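Local coordinates for protein L-lysine 6-monooxygenase involved in desferrioxamine biosynthesis (Erwinia amylovora CFBP1430, PDB 5O8R) that probably uses FAD and NADPH to hydroxylate the side-chain nitrogen of L-lysine, a step in the biosynthesis of the siderophore desferrioxamine, at residues P161-P166 with H178-L183; P166-P171 with S303-M308; R193-L198 with G335-T340. All coordinates share one frame; numbering follows the deposited sequence.

Contact 1 of 3, residues P161-P166 with H178-L183. With NAP (NADP nicotinamide-adenine-dinucleotide phosphate), chain D.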
loop_
_atom_site.group_PDB
_atom_site.type_symbol
_atom_site.label_atom_id
_atom_site.label_comp_id
_atom_site.label_asym_id
_atom_site.label_seq_id
_atom_site.Cartn_x
_atom_site.Cartn_y
_atom_site.Cartn_z
ATOM N N PRO A 161 31.606 14.897 -1.358
ATOM C CA PRO A 161 31.686 15.595 -0.108
ATOM C C PRO A 161 32.194 14.632 0.914
ATOM O O PRO A 161 32.352 13.423 0.635
ATOM C CB PRO A 161 30.233 15.894 0.171
ATOM C CG PRO A 161 29.526 14.659 -0.314
ATOM C CD PRO A 161 30.371 14.077 -1.402
ATOM N N SER A 162 32.409 15.146 2.112
ATOM C CA SER A 162 32.988 14.304 3.143
ATOM C C SER A 162 32.329 14.467 4.505
ATOM O O SER A 162 31.617 15.456 4.762
ATOM C CB SER A 162 34.507 14.478 3.193
ATOM O OG SER A 162 34.839 15.757 3.645
ATOM N N ALA A 163 32.573 13.433 5.329
ATOM C CA ALA A 163 31.874 13.192 6.571
ATOM C C ALA A 163 32.058 14.378 7.492
ATOM O O ALA A 163 33.158 14.850 7.610
ATOM C CB ALA A 163 32.406 11.919 7.197
ATOM N N TRP A 164 30.978 14.866 8.112
ATOM C CA TRP A 164 30.985 16.109 8.885
ATOM C C TRP A 164 30.274 16.001 10.241
ATOM O O TRP A 164 29.260 15.289 10.365
ATOM C CB TRP A 164 30.325 17.167 8.056
ATOM C CG TRP A 164 30.254 18.519 8.663
ATOM C CD1 TRP A 164 31.109 19.550 8.448
ATOM C CD2 TRP A 164 29.229 19.020 9.534
ATOM N NE1 TRP A 164 30.704 20.653 9.146
ATOM C CE2 TRP A 164 29.547 20.363 9.816
ATOM C CE3 TRP A 164 28.072 18.459 10.105
ATOM C CZ2 TRP A 164 28.772 21.161 10.658
ATOM C CZ3 TRP A 164 27.288 19.253 10.929
ATOM C CH2 TRP A 164 27.646 20.596 11.202
ATOM N N SER A 165 30.831 16.723 11.236
ATOM C CA SER A 165 30.330 16.786 12.625
ATOM C C SER A 165 30.305 18.219 13.047
ATOM O O SER A 165 31.042 18.998 12.510
ATOM C CB SER A 165 31.253 16.056 13.591
ATOM O OG SER A 165 31.680 14.813 13.059
ATOM N N PRO A 166 29.476 18.585 14.032
ATOM C CA PRO A 166 29.457 20.018 14.403
ATOM C C PRO A 166 30.770 20.410 14.973
ATOM O O PRO A 166 31.396 19.587 15.625
ATOM C CB PRO A 166 28.398 20.106 15.500
ATOM C CG PRO A 166 27.622 18.837 15.397
ATOM C CD PRO A 166 28.522 17.788 14.819
ATOM N N HIS A 178 30.945 8.831 13.786
ATOM C CA HIS A 178 30.103 9.427 12.742
ATOM C C HIS A 178 29.384 8.303 12.030
ATOM O O HIS A 178 29.745 7.126 12.155
ATOM C CB HIS A 178 30.935 10.240 11.781
ATOM C CG HIS A 178 30.162 10.908 10.685
ATOM N ND1 HIS A 178 29.878 10.276 9.487
ATOM C CD2 HIS A 178 29.670 12.173 10.582
ATOM C CE1 HIS A 178 29.226 11.121 8.701
ATOM N NE2 HIS A 178 29.086 12.278 9.341
ATOM N N SER A 179 28.311 8.657 11.355
ATOM C CA SER A 179 27.422 7.657 10.852
ATOM C C SER A 179 28.154 6.759 9.885
ATOM O O SER A 179 27.912 5.543 9.874
ATOM C CB SER A 179 26.171 8.301 10.287
ATOM O OG SER A 179 26.471 9.315 9.362
ATOM N N SER A 180 29.113 7.342 9.148
ATOM C CA SER A 180 29.961 6.582 8.217
ATOM C C SER A 180 30.739 5.481 8.879
ATOM O O SER A 180 31.078 4.517 8.236
ATOM C CB SER A 180 30.931 7.481 7.460
ATOM O OG SER A 180 31.267 8.591 8.233
ATOM N N GLU A 181 31.009 5.602 10.160
ATOM C CA GLU A 181 31.813 4.612 10.860
ATOM C C GLU A 181 30.968 3.601 11.630
ATOM O O GLU A 181 31.505 2.769 12.329
ATOM C CB GLU A 181 32.763 5.358 11.808
ATOM C CG GLU A 181 33.557 6.480 11.129
ATOM C CD GLU A 181 34.423 7.262 12.100
ATOM O OE1 GLU A 181 35.643 6.945 12.238
ATOM O OE2 GLU A 181 33.866 8.180 12.734
ATOM N N TYR A 182 29.651 3.669 11.490
ATOM C CA TYR A 182 28.738 2.931 12.353
ATOM C C TYR A 182 28.870 1.428 12.317
ATOM O O TYR A 182 28.948 0.812 13.374
ATOM C CB TYR A 182 27.301 3.293 12.028
ATOM C CG TYR A 182 26.281 2.425 12.695
ATOM C CD1 TYR A 182 26.082 2.494 14.061
ATOM C CD2 TYR A 182 25.507 1.525 11.954
ATOM C CE1 TYR A 182 25.118 1.686 14.674
ATOM C CE2 TYR A 182 24.571 0.705 12.560
ATOM C CZ TYR A 182 24.366 0.788 13.906
ATOM O OH TYR A 182 23.448 -0.024 14.504
ATOM N N LEU A 183 28.876 0.802 11.156
ATOM C CA LEU A 183 28.806 -0.656 11.195
ATOM C C LEU A 183 29.997 -1.193 11.872
ATOM O O LEU A 183 29.924 -2.166 12.604
ATOM C CB LEU A 183 28.778 -1.307 9.828
ATOM C CG LEU A 183 27.673 -0.921 8.881
ATOM C CD1 LEU A 183 27.878 -1.654 7.565
ATOM C CD2 LEU A 183 26.333 -1.261 9.501
HETATM P PA NAP D . 21.530 15.124 6.651
HETATM O O1A NAP D . 22.458 16.229 6.097
HETATM O O2A NAP D . 20.011 15.150 6.401
HETATM O O5B NAP D . 21.760 14.865 8.227
HETATM C C5B NAP D . 21.960 16.011 9.039
HETATM C C4B NAP D . 21.083 15.962 10.259
HETATM O O4B NAP D . 22.004 16.374 11.245
HETATM C C3B NAP D . 19.883 16.934 10.187
HETATM O O3B NAP D . 18.661 16.472 10.849
HETATM C C2B NAP D . 20.551 18.165 10.792
HETATM O O2B NAP D . 19.631 19.169 11.275
HETATM C C1B NAP D . 21.417 17.495 11.858
HETATM N N9A NAP D . 22.416 18.392 12.495
HETATM C C8A NAP D . 23.445 19.122 11.973
HETATM N N7A NAP D . 24.062 19.838 12.976
HETATM C C5A NAP D . 23.416 19.537 14.111
HETATM C C6A NAP D . 23.503 19.912 15.515
HETATM N N6A NAP D . 24.467 20.751 15.840
HETATM N N1A NAP D . 22.627 19.408 16.425
HETATM C C2A NAP D . 21.655 18.519 16.079
HETATM N N3A NAP D . 21.486 18.106 14.794
HETATM C C4A NAP D . 22.329 18.589 13.805
HETATM O O3 NAP D . 22.226 13.828 5.978
HETATM P PN NAP D . 22.253 12.266 6.372
HETATM O O1N NAP D . 23.700 11.885 6.277
HETATM O O2N NAP D . 21.465 11.969 7.700
HETATM O O5D NAP D . 21.602 11.642 5.007
HETATM C C5D NAP D . 20.833 12.403 4.045
HETATM C C4D NAP D . 21.715 13.129 3.012
HETATM O O4D NAP D . 22.303 12.080 2.264
HETATM C C3D NAP D . 20.945 14.078 2.056
HETATM O O3D NAP D . 21.512 15.400 1.829
HETATM C C2D NAP D . 20.835 13.297 0.763
HETATM O O2D NAP D . 21.384 14.002 -0.364
HETATM C C1D NAP D . 21.594 11.976 1.030
HETATM N N1N NAP D . 20.801 10.725 1.022
HETATM C C2N NAP D . 21.293 9.638 1.689
HETATM C C3N NAP D . 20.587 8.427 1.644
HETATM C C7N NAP D . 21.039 7.197 2.352
HETATM O O7N NAP D . 20.853 6.097 1.793
HETATM N N7N NAP D . 21.585 7.381 3.559
HETATM C C4N NAP D . 19.395 8.333 0.923
HETATM C C5N NAP D . 18.914 9.453 0.254
HETATM C C6N NAP D . 19.642 10.636 0.306
HETATM P P2B NAP D . 18.878 20.186 10.264
HETATM O O1X NAP D . 18.507 21.380 11.148
HETATM O O2X NAP D . 17.701 19.402 9.691
HETATM O O3X NAP D . 19.920 20.474 9.199
#
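Ala163 meets the His178 ring through its methyl group. Ala163 CB lies over one face of the imidazole, 3.8 Å from the centroid of the His178 ring and 21° off the normal, a CH-pi contact displaced toward the rim. Ala163 CB also touches Ser180 OG at 3.7 Å. Strand 162-163 pairs with strand 342-343, and Tyr342 of that strand meets the His178 ring edge-to-face.

Trp164 follows with its side chain turned the other way. Trp164 O approaches the edge of the imidazole and lies 3.2 Å from His178 CD2. That oxygen accepts a hydrogen bond from Thr340 OG1. The indole has CG anti to the backbone N (chi1 -179°), and this carries it toward the NADP adenine. Trp164 CZ3 on the far benzene rim is 3.9 Å from NAP N7A, which lies at the indole edge and in its plane. The indole offers its edge, so the two rings are not stacked face to face.

Ser165 comes next and only brushes the histidine, with Ser165 OG 4.1 Å from His178 CD2. Pro166 ends the segment beside the adenine, its CG 3.7 Å from NAP N6A.

The imidazole is bonded at both nitrogens. Ser180 N donates to His178 ND1 at 3.1 Å, nearly straight but tilted from the ring plane, and NE2 bonds to Gly341 O. This pattern is consistent with a neutral ring protonated on NE2. Glu181 OE2 accepts from His178 N, so the turn leading into helix 182-190 folds back on its own first residue.

Pro161 touches FAD, while Trp164 and Pro166 reach NADP. This is consistent with a linker between the FAD and NADP(H) regions, as in flavin-dependent N-hydroxylating monooxygenases with two dinucleotide-binding domains.

Contact 2 of 3, residues P166-P171 with S303-M308. With NAP (NADP nicotinamide-adenine-dinucleotide phosphate), chain D.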
loop_
_atom_site.group_PDB
_atom_site.type_symbol
_atom_site.label_atom_id
_atom_site.label_comp_id
_atom_site.label_asym_id
_atom_site.label_seq_id
_atom_site.Cartn_x
_atom_site.Cartn_y
_atom_site.Cartn_z
ATOM N N PRO A 166 29.476 18.585 14.032
ATOM C CA PRO A 166 29.457 20.018 14.403
ATOM C C PRO A 166 30.770 20.410 14.973
ATOM O O PRO A 166 31.396 19.587 15.625
ATOM C CB PRO A 166 28.398 20.106 15.500
ATOM C CG PRO A 166 27.622 18.837 15.397
ATOM C CD PRO A 166 28.522 17.788 14.819
ATOM N N ALA A 167 31.166 21.652 14.727
ATOM C CA ALA A 167 32.466 22.191 15.149
ATOM C C ALA A 167 32.802 21.809 16.577
ATOM O O ALA A 167 33.850 21.199 16.868
ATOM C CB ALA A 167 32.441 23.709 15.027
ATOM N N CYS A 168 31.847 22.102 17.455
ATOM C CA CYS A 168 31.994 21.846 18.869
ATOM C C CYS A 168 32.410 20.385 19.241
ATOM O O CYS A 168 32.707 20.117 20.386
ATOM C CB CYS A 168 30.696 22.235 19.567
ATOM S SG CYS A 168 29.505 20.898 19.559
ATOM N N SER A 169 32.482 19.463 18.287
ATOM C CA SER A 169 32.799 18.076 18.571
ATOM C C SER A 169 34.225 17.609 18.247
ATOM O O SER A 169 34.624 16.488 18.646
ATOM C CB SER A 169 31.745 17.168 17.892
ATOM O OG SER A 169 31.942 17.011 16.500
ATOM N N GLN A 170 34.986 18.460 17.549
ATOM C CA GLN A 170 36.325 18.092 17.018
ATOM C C GLN A 170 37.209 17.351 18.051
ATOM O O GLN A 170 37.782 16.331 17.730
ATOM C CB GLN A 170 37.067 19.337 16.409
ATOM C CG GLN A 170 37.665 19.151 14.989
ATOM C CD GLN A 170 36.633 18.801 13.880
ATOM O OE1 GLN A 170 36.466 17.627 13.516
ATOM N NE2 GLN A 170 35.950 19.821 13.344
ATOM N N PRO A 171 37.300 17.865 19.295
ATOM C CA PRO A 171 37.988 17.200 20.423
ATOM C C PRO A 171 37.551 15.773 20.806
ATOM O O PRO A 171 38.322 14.981 21.317
ATOM C CB PRO A 171 37.714 18.148 21.600
ATOM C CG PRO A 171 36.759 19.188 21.094
ATOM C CD PRO A 171 37.016 19.267 19.645
ATOM N N SER A 303 16.501 20.840 18.707
ATOM C CA SER A 303 17.653 20.968 19.635
ATOM C C SER A 303 19.048 20.963 18.959
ATOM O O SER A 303 19.563 19.919 18.501
ATOM C CB SER A 303 17.620 19.878 20.711
ATOM O OG SER A 303 16.335 19.716 21.250
ATOM N N GLU A 304 19.661 22.149 18.944
ATOM C CA GLU A 304 21.017 22.342 18.462
ATOM C C GLU A 304 21.976 21.871 19.520
ATOM O O GLU A 304 21.792 22.179 20.698
ATOM C CB GLU A 304 21.277 23.824 18.156
ATOM C CG GLU A 304 22.679 24.098 17.609
ATOM C CD GLU A 304 22.711 25.152 16.529
ATOM O OE1 GLU A 304 22.813 26.338 16.879
ATOM O OE2 GLU A 304 22.642 24.787 15.340
ATOM N N LEU A 305 22.986 21.120 19.093
ATOM C CA LEU A 305 24.067 20.662 19.967
ATOM C C LEU A 305 25.109 21.737 19.935
ATOM O O LEU A 305 25.814 21.867 18.944
ATOM C CB LEU A 305 24.657 19.342 19.469
ATOM C CG LEU A 305 25.817 18.769 20.284
ATOM C CD1 LEU A 305 25.277 18.064 21.503
ATOM C CD2 LEU A 305 26.665 17.785 19.488
ATOM N N THR A 306 25.171 22.513 21.018
ATOM C CA THR A 306 26.048 23.698 21.162
ATOM C C THR A 306 27.437 23.413 21.803
ATOM O O THR A 306 28.442 23.953 21.340
ATOM C CB THR A 306 25.352 24.739 22.036
ATOM O OG1 THR A 306 24.992 24.138 23.293
ATOM C CG2 THR A 306 24.105 25.219 21.356
ATOM N N ASP A 307 27.478 22.584 22.850
ATOM C CA ASP A 307 28.728 22.135 23.471
ATOM C C ASP A 307 28.674 20.635 23.847
ATOM O O ASP A 307 27.619 20.051 23.932
ATOM C CB ASP A 307 29.040 23.011 24.688
ATOM C CG ASP A 307 30.435 23.640 24.615
ATOM O OD1 ASP A 307 30.494 24.872 24.416
ATOM O OD2 ASP A 307 31.458 22.909 24.720
ATOM N N MET A 308 29.809 20.039 24.072
ATOM C CA MET A 308 29.797 18.678 24.510
ATOM C C MET A 308 31.035 18.451 25.310
ATOM O O MET A 308 32.027 19.100 25.129
ATOM C CB MET A 308 29.635 17.701 23.373
ATOM C CG MET A 308 30.744 17.685 22.382
ATOM S SD MET A 308 30.349 16.320 21.336
ATOM C CE MET A 308 31.012 14.978 22.278
HETATM P PA NAP D . 21.530 15.124 6.651
HETATM O O1A NAP D . 22.458 16.229 6.097
HETATM O O2A NAP D . 20.011 15.150 6.401
HETATM O O5B NAP D . 21.760 14.865 8.227
HETATM C C5B NAP D . 21.960 16.011 9.039
HETATM C C4B NAP D . 21.083 15.962 10.259
HETATM O O4B NAP D . 22.004 16.374 11.245
HETATM C C3B NAP D . 19.883 16.934 10.187
HETATM O O3B NAP D . 18.661 16.472 10.849
HETATM C C2B NAP D . 20.551 18.165 10.792
HETATM O O2B NAP D . 19.631 19.169 11.275
HETATM C C1B NAP D . 21.417 17.495 11.858
HETATM N N9A NAP D . 22.416 18.392 12.495
HETATM C C8A NAP D . 23.445 19.122 11.973
HETATM N N7A NAP D . 24.062 19.838 12.976
HETATM C C5A NAP D . 23.416 19.537 14.111
HETATM C C6A NAP D . 23.503 19.912 15.515
HETATM N N6A NAP D . 24.467 20.751 15.840
HETATM N N1A NAP D . 22.627 19.408 16.425
HETATM C C2A NAP D . 21.655 18.519 16.079
HETATM N N3A NAP D . 21.486 18.106 14.794
HETATM C C4A NAP D . 22.329 18.589 13.805
HETATM O O3 NAP D . 22.226 13.828 5.978
HETATM P PN NAP D . 22.253 12.266 6.372
HETATM O O1N NAP D . 23.700 11.885 6.277
HETATM O O2N NAP D . 21.465 11.969 7.700
HETATM O O5D NAP D . 21.602 11.642 5.007
HETATM C C5D NAP D . 20.833 12.403 4.045
HETATM C C4D NAP D . 21.715 13.129 3.012
HETATM O O4D NAP D . 22.303 12.080 2.264
HETATM C C3D NAP D . 20.945 14.078 2.056
HETATM O O3D NAP D . 21.512 15.400 1.829
HETATM C C2D NAP D . 20.835 13.297 0.763
HETATM O O2D NAP D . 21.384 14.002 -0.364
HETATM C C1D NAP D . 21.594 11.976 1.030
HETATM N N1N NAP D . 20.801 10.725 1.022
HETATM C C2N NAP D . 21.293 9.638 1.689
HETATM C C3N NAP D . 20.587 8.427 1.644
HETATM C C7N NAP D . 21.039 7.197 2.352
HETATM O O7N NAP D . 20.853 6.097 1.793
HETATM N N7N NAP D . 21.585 7.381 3.559
HETATM C C4N NAP D . 19.395 8.333 0.923
HETATM C C5N NAP D . 18.914 9.453 0.254
HETATM C C6N NAP D . 19.642 10.636 0.306
HETATM P P2B NAP D . 18.878 20.186 10.264
HETATM O O1X NAP D . 18.507 21.380 11.148
HETATM O O2X NAP D . 17.701 19.402 9.691
HETATM O O3X NAP D . 19.920 20.474 9.199
#
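Cys168 meets the strand of Leu305 and Met308 with its whole side chain. Cys168 CB comes first, 3.3 Å from Thr306 O. SG then lies along the strand backbone. With chi1 at 86° it sits between its own backbone N and carbonyl carbon. This places Cys168 SG 3.7 Å from Thr306 O and slightly farther from Leu305 O. The apolar neighbours of Cys168 SG are Leu305 CD2 at 4.2 Å and, more distantly, Met308 CG. No hydrogen bond crosses between the two segments, so the join rests on van der Waals packing.

Packing continues on both flanks of the cysteine. On one, the Pro166 ring puts CG against Leu305 CD2 at 4.3 Å. On the other, Met308 packs on the turn, its CG against Cys168 O. With chi2 extended (173°), Met308 SD comes to Ser169 CB at 3.8 Å; the bend at chi3 only turns CE.

The short 3-10 turn of 167-171 has its own bracing. Pro166 O accepts two bonds from Ser169. Ser169 OG donates to Pro166 O at 2.8 Å and in the carbonyl plane, and the backbone N donates as well. This fixes the rotation of the serine hydroxyl and ties the turn to the proline that opens it.

Segment 303-308 also reads the adenine of NADP. Leu305 N donates to NAP N1A at 3.2 Å, with an N-H...N angle of 153°. Leu305 CB lies 3.7 Å from NAP N1A. Glu304 takes no part in the packing and forms a salt bridge with Arg227, another NADP-binding residue.

Strand 303-311 is the edge of a three-stranded antiparallel sheet. Thr306 and Asp307 form a classic beta bulge against Lys319 on strand 315-322. The turn of 167-171 packs on this edge strand, Leu305 rests on Leu318 and Leu320, and Met308 reaches Phe316 of strand 315-322 and Leu336 of strand 335-338.

Contact 3 of 3, residues R193-L198 with G335-T340. With NAP (NADP nicotinamide-adenine-dinucleotide phosphate), chain D.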
loop_
_atom_site.group_PDB
_atom_site.type_symbol
_atom_site.label_atom_id
_atom_site.label_comp_id
_atom_site.label_asym_id
_atom_site.label_seq_id
_atom_site.Cartn_x
_atom_site.Cartn_y
_atom_site.Cartn_z
ATOM N N ARG A 193 25.839 1.225 27.942
ATOM C CA ARG A 193 24.633 1.343 28.727
ATOM C C ARG A 193 23.597 2.100 27.948
ATOM O O ARG A 193 22.404 1.907 28.175
ATOM C CB ARG A 193 24.890 2.138 30.025
ATOM C CG ARG A 193 25.585 1.344 31.121
ATOM C CD ARG A 193 25.590 2.028 32.502
ATOM N NE ARG A 193 25.832 1.022 33.547
ATOM C CZ ARG A 193 27.001 0.415 33.785
ATOM N NH1 ARG A 193 28.109 0.710 33.086
ATOM N NH2 ARG A 193 27.064 -0.498 34.753
ATOM N N SER A 194 24.062 2.985 27.067
ATOM C CA SER A 194 23.246 4.050 26.537
ATOM C C SER A 194 23.843 4.585 25.194
ATOM O O SER A 194 25.026 4.813 25.090
ATOM C CB SER A 194 23.156 5.145 27.596
ATOM O OG SER A 194 24.064 6.192 27.321
ATOM N N ILE A 195 23.018 4.772 24.173
ATOM C CA ILE A 195 23.470 5.272 22.869
ATOM C C ILE A 195 22.560 6.386 22.458
ATOM O O ILE A 195 21.399 6.347 22.724
ATOM C CB ILE A 195 23.348 4.200 21.784
ATOM C CG1 ILE A 195 24.015 2.904 22.236
ATOM C CG2 ILE A 195 23.968 4.707 20.497
ATOM C CD1 ILE A 195 23.828 1.731 21.297
ATOM N N THR A 196 23.074 7.356 21.757
ATOM C CA THR A 196 22.281 8.497 21.367
ATOM C C THR A 196 22.606 8.756 19.949
ATOM O O THR A 196 23.721 8.590 19.556
ATOM C CB THR A 196 22.711 9.694 22.200
ATOM O OG1 THR A 196 22.340 9.427 23.539
ATOM C CG2 THR A 196 22.084 10.966 21.737
ATOM N N VAL A 197 21.639 9.202 19.183
ATOM C CA VAL A 197 21.805 9.341 17.755
ATOM C C VAL A 197 21.453 10.733 17.471
ATOM O O VAL A 197 20.356 11.140 17.790
ATOM C CB VAL A 197 20.912 8.370 16.997
ATOM C CG1 VAL A 197 20.954 8.651 15.525
ATOM C CG2 VAL A 197 21.427 6.966 17.213
ATOM N N LEU A 198 22.405 11.477 16.922
ATOM C CA LEU A 198 22.290 12.916 16.837
ATOM C C LEU A 198 22.188 13.325 15.385
ATOM O O LEU A 198 23.059 13.009 14.597
ATOM C CB LEU A 198 23.471 13.547 17.515
ATOM C CG LEU A 198 23.156 15.035 17.656
ATOM C CD1 LEU A 198 23.262 15.522 19.077
ATOM C CD2 LEU A 198 24.081 15.829 16.777
ATOM N N GLY A 335 27.523 5.990 24.478
ATOM C CA GLY A 335 27.661 5.979 23.011
ATOM C C GLY A 335 27.071 7.206 22.347
ATOM O O GLY A 335 26.161 7.845 22.856
ATOM N N LEU A 336 27.611 7.537 21.202
ATOM C CA LEU A 336 27.191 8.726 20.488
ATOM C C LEU A 336 27.430 8.558 18.975
ATOM O O LEU A 336 28.557 8.437 18.554
ATOM C CB LEU A 336 27.915 9.944 21.003
ATOM C CG LEU A 336 27.606 11.132 20.140
ATOM C CD1 LEU A 336 26.121 11.424 20.139
ATOM C CD2 LEU A 336 28.315 12.337 20.692
ATOM N N VAL A 337 26.357 8.532 18.179
ATOM C CA VAL A 337 26.432 8.348 16.751
ATOM C C VAL A 337 26.059 9.676 16.207
ATOM O O VAL A 337 24.958 10.164 16.467
ATOM C CB VAL A 337 25.468 7.286 16.251
ATOM C CG1 VAL A 337 25.461 7.241 14.747
ATOM C CG2 VAL A 337 25.875 5.918 16.795
ATOM N N MET A 338 27.000 10.279 15.488
ATOM C CA MET A 338 26.860 11.626 15.031
ATOM C C MET A 338 26.441 11.564 13.552
ATOM O O MET A 338 27.252 11.362 12.673
ATOM C CB MET A 338 28.166 12.317 15.224
ATOM C CG MET A 338 28.031 13.797 14.971
ATOM S SD MET A 338 27.546 14.682 16.444
ATOM C CE MET A 338 28.864 14.197 17.548
ATOM N N ALA A 339 25.146 11.730 13.296
ATOM C CA ALA A 339 24.524 11.397 12.012
ATOM C C ALA A 339 24.200 12.714 11.369
ATOM O O ALA A 339 23.052 12.994 10.982
ATOM C CB ALA A 339 23.267 10.545 12.239
ATOM N N THR A 340 25.244 13.519 11.247
ATOM C CA THR A 340 25.117 14.953 10.935
ATOM C C THR A 340 25.508 15.285 9.524
ATOM O O THR A 340 25.536 16.462 9.155
ATOM C CB THR A 340 25.970 15.803 11.894
ATOM O OG1 THR A 340 27.292 15.245 12.011
ATOM C CG2 THR A 340 25.336 15.786 13.242
HETATM P PA NAP D . 21.530 15.124 6.651
HETATM O O1A NAP D . 22.458 16.229 6.097
HETATM O O2A NAP D . 20.011 15.150 6.401
HETATM O O5B NAP D . 21.760 14.865 8.227
HETATM C C5B NAP D . 21.960 16.011 9.039
HETATM C C4B NAP D . 21.083 15.962 10.259
HETATM O O4B NAP D . 22.004 16.374 11.245
HETATM C C3B NAP D . 19.883 16.934 10.187
HETATM O O3B NAP D . 18.661 16.472 10.849
HETATM C C2B NAP D . 20.551 18.165 10.792
HETATM O O2B NAP D . 19.631 19.169 11.275
HETATM C C1B NAP D . 21.417 17.495 11.858
HETATM N N9A NAP D . 22.416 18.392 12.495
HETATM C C8A NAP D . 23.445 19.122 11.973
HETATM N N7A NAP D . 24.062 19.838 12.976
HETATM C C5A NAP D . 23.416 19.537 14.111
HETATM C C6A NAP D . 23.503 19.912 15.515
HETATM N N6A NAP D . 24.467 20.751 15.840
HETATM N N1A NAP D . 22.627 19.408 16.425
HETATM C C2A NAP D . 21.655 18.519 16.079
HETATM N N3A NAP D . 21.486 18.106 14.794
HETATM C C4A NAP D . 22.329 18.589 13.805
HETATM O O3 NAP D . 22.226 13.828 5.978
HETATM P PN NAP D . 22.253 12.266 6.372
HETATM O O1N NAP D . 23.700 11.885 6.277
HETATM O O2N NAP D . 21.465 11.969 7.700
HETATM O O5D NAP D . 21.602 11.642 5.007
HETATM C C5D NAP D . 20.833 12.403 4.045
HETATM C C4D NAP D . 21.715 13.129 3.012
HETATM O O4D NAP D . 22.303 12.080 2.264
HETATM C C3D NAP D . 20.945 14.078 2.056
HETATM O O3D NAP D . 21.512 15.400 1.829
HETATM C C2D NAP D . 20.835 13.297 0.763
HETATM O O2D NAP D . 21.384 14.002 -0.364
HETATM C C1D NAP D . 21.594 11.976 1.030
HETATM N N1N NAP D . 20.801 10.725 1.022
HETATM C C2N NAP D . 21.293 9.638 1.689
HETATM C C3N NAP D . 20.587 8.427 1.644
HETATM C C7N NAP D . 21.039 7.197 2.352
HETATM O O7N NAP D . 20.853 6.097 1.793
HETATM N N7N NAP D . 21.585 7.381 3.559
HETATM C C4N NAP D . 19.395 8.333 0.923
HETATM C C5N NAP D . 18.914 9.453 0.254
HETATM C C6N NAP D . 19.642 10.636 0.306
HETATM P P2B NAP D . 18.878 20.186 10.264
HETATM O O1X NAP D . 18.507 21.380 11.148
HETATM O O2X NAP D . 17.701 19.402 9.691
HETATM O O3X NAP D . 19.920 20.474 9.199
#
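Leu198 and Met338 lie side by side, pointing the same way, at the firm end of two parallel strands. Leu198 CD2 reaches the thioether of Met338, 3.7 Å from SD. A bend at chi2 (88°) sets SD there. Thr340 CG2 closes on the same branch, Leu198 CD2, at 3.8 Å. Here the backbone bonds are also short and well aligned. Val337 is held through both its N and its O: Val337 N donates to Thr196 O at 3.0 Å and 171°, and its O accepts from Leu198 N. Ala339 N then bonds to Leu198 O at 2.8 Å, extending the ladder past the end of strand 335-338.

On the other face of the sheet, Val197 and Val337 run alongside each other, Val197 CG2 to Val337 CB at 4.2 Å. Val197 CG1 also touches Ala339 CB. Helix 202-212 lies against this face, with Ala204 on Val197 and Ala339 and with Ile207 on Val337.

Strand 194-198 is the middle strand of a five-stranded parallel sheet and 335-338 is its neighbour, as in Rossmann-type dinucleotide-binding folds. Strand 194-198 leads into the turn and first residues of helix 202-212, where the backbone amides of Ser200 and Ser203 bond to NADP. The carboxyl ends of both strands border the nucleotide. Leu198 CD2 packs on the adenine, 3.7 Å from NAP C2A, and Thr340 CA lies close to the ribose oxygen O4B.

The opposite end is looser. Gly335 N still bonds well to Ser194 O at 2.8 Å, but the return bond from Thr196 N to Gly335 O is weak, bent to 129°. The polar groups here turn to residues just before Gly335. Thr196 OG1 bonds to Thr333 OG1, and Ser194 OG to Glu334 N. Arg193 precedes the strand, and its poorly ordered side chain leads away into solvent.

How the contacts relate
From the N terminus, the chain leaves the FAD side through residues 161-166, and contact 1 closes a short loop when 178-183 returns to it. Residues 166-171 in that loop also belong to contact 2, which closes a loop of some 130 residues when strand 303-311 arrives. Contacts 1 and 2 therefore cross and share Pro166. Contact 3 opens after contact 1 has closed. It closes another long loop when 335-340 reaches 193-198, and it crosses contact 2. Ser179 N probably bonds to Met338 O, and Leu305 CD1 packs on Leu198 CD1. Together the three tie the parallel sheet, the three-stranded antiparallel sheet and the linker around one NADP.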